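Local coordinates for protein Udp-n-acetylglucosamine pyrophosphorylase (Trypanosoma brucei, PDB 4BQH) that probably makes UDP-N-acetylglucosamine and diphosphate from UTP and N-acetylglucosamine 1-phosphate, as a nucleotidyltransferase of the UDPGP type 1 family, at residues 189-192 / 197-200. Numbering follows the deposited sequence.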
# COMPACT_ATOMS: atom_id res chain seq x y z
N GLN A 189 -1.45 0.95 -17.78
CA GLN A 189 -0.19 0.99 -18.54
C GLN A 189 -0.19 2.14 -19.53
O GLN A 189 0.82 2.82 -19.67
CB GLN A 189 0.04 -0.32 -19.26
CG GLN A 189 0.26 -1.49 -18.31
CD GLN A 189 0.93 -2.64 -18.98
OE1 GLN A 189 1.96 -2.47 -19.63
NE2 GLN A 189 0.36 -3.82 -18.85
N ARG A 190 -1.33 2.35 -20.18
CA ARG A 190 -1.49 3.48 -21.12
C ARG A 190 -1.25 4.84 -20.46
O ARG A 190 -0.55 5.68 -21.00
CB ARG A 190 -2.88 3.47 -21.75
CG ARG A 190 -3.00 2.59 -22.98
CD ARG A 190 -4.20 3.04 -23.80
NE ARG A 190 -4.37 2.26 -25.02
CZ ARG A 190 -3.80 2.54 -26.19
NH1 ARG A 190 -2.99 3.59 -26.33
NH2 ARG A 190 -4.03 1.75 -27.23
N PHE A 191 -1.85 5.04 -19.30
CA PHE A 191 -1.65 6.27 -18.52
C PHE A 191 -0.16 6.49 -18.21
O PHE A 191 0.33 7.60 -18.36
CB PHE A 191 -2.50 6.19 -17.24
CG PHE A 191 -2.50 7.43 -16.39
CD1 PHE A 191 -3.19 8.57 -16.79
CD2 PHE A 191 -1.85 7.43 -15.15
CE1 PHE A 191 -3.22 9.70 -15.98
CE2 PHE A 191 -1.87 8.57 -14.34
CZ PHE A 191 -2.56 9.71 -14.75
N PHE A 192 0.55 5.45 -17.75
CA PHE A 192 1.98 5.59 -17.48
C PHE A 192 2.74 5.94 -18.76
O PHE A 192 3.58 6.85 -18.77
CB PHE A 192 2.57 4.32 -16.84
CG PHE A 192 2.49 4.30 -15.32
CD1 PHE A 192 1.28 4.06 -14.68
CD2 PHE A 192 3.63 4.52 -14.55
CE1 PHE A 192 1.21 4.05 -13.27
CE2 PHE A 192 3.57 4.50 -13.16
CZ PHE A 192 2.36 4.28 -12.52
N TYR A 197 6.15 7.56 -17.88
CA TYR A 197 6.40 6.89 -16.58
C TYR A 197 6.76 7.86 -15.48
O TYR A 197 7.46 7.52 -14.53
CB TYR A 197 7.46 5.76 -16.73
CG TYR A 197 7.13 4.79 -17.82
CD1 TYR A 197 6.33 3.66 -17.58
CD2 TYR A 197 7.59 5.00 -19.12
CE1 TYR A 197 6.00 2.78 -18.62
CE2 TYR A 197 7.27 4.14 -20.14
CZ TYR A 197 6.48 3.04 -19.90
OH TYR A 197 6.21 2.20 -20.95
N PHE A 198 6.25 9.09 -15.61
CA PHE A 198 6.42 10.15 -14.59
C PHE A 198 7.88 10.39 -14.22
O PHE A 198 8.20 10.76 -13.09
CB PHE A 198 5.53 9.89 -13.36
CG PHE A 198 4.08 9.66 -13.72
CD1 PHE A 198 3.26 10.73 -14.10
CD2 PHE A 198 3.54 8.38 -13.72
CE1 PHE A 198 1.93 10.51 -14.45
CE2 PHE A 198 2.20 8.15 -14.06
CZ PHE A 198 1.41 9.23 -14.42
N GLY A 199 8.75 10.21 -15.20
CA GLY A 199 10.18 10.46 -15.02
C GLY A 199 10.99 9.24 -14.61
O GLY A 199 12.22 9.32 -14.57
N LEU A 200 10.32 8.13 -14.31
CA LEU A 200 10.99 6.86 -14.03
C LEU A 200 11.47 6.18 -15.31
O LEU A 200 10.98 6.47 -16.39
CB LEU A 200 10.06 5.88 -13.29
CG LEU A 200 9.54 6.37 -11.94
CD1 LEU A 200 8.55 5.36 -11.37
CD2 LEU A 200 10.67 6.59 -10.95
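An aromatic cluster of F191, F192 and F198 joins the last turns of helix 185-194 to the loop that follows it. The ring of F198 is the piece that comes back from the loop. It presents its edge to the face of F192 in a T-shaped pair, planes at 80°, with CE2 of F198 above the middle of the F192 ring. One atom further round the rim, CZ of F198 comes within 3.3 Å of CE2 of F191. Those two rings meet obliquely, their planes 53° apart. F191 gets there because its CG is anti to the backbone N (chi1 -175°), which brings the far end of the ring closer to F198 than its CB is. The backbone adds its own link: the N-H of Y197 donates to O of F192 at 2.8 Å, tying the loop back to the helix five residues earlier. Just beyond, CD1 of Y197 rests against CB of F192 at 3.9 Å, near the edge of the phenylalanine ring.

In the fold, this is the connection from a helix to the next parallel strand in the central sheet of a GT-A-type nucleotidyltransferase core: strand 175-180, helix 185-194, then strand 205-209, a beta-alpha-beta crossover. F192 lies against the sheet at V178 and F207, the latter edge-to-face, and has a second edge-to-face partner in F148 of helix 147-166, while F198 packs on M149 and C152 of that helix. Y197, itself at positive phi, leads into a type I' beta turn over residues 197-200, with F198 and G199 at its two central positions, also at positive phi, and the hydrogen bond from N of L200 to O of Y197 (2.9 Å) closing it. NH1 of R156 on helix 147-166 hydrogen-bonds to the carbonyl O of F198.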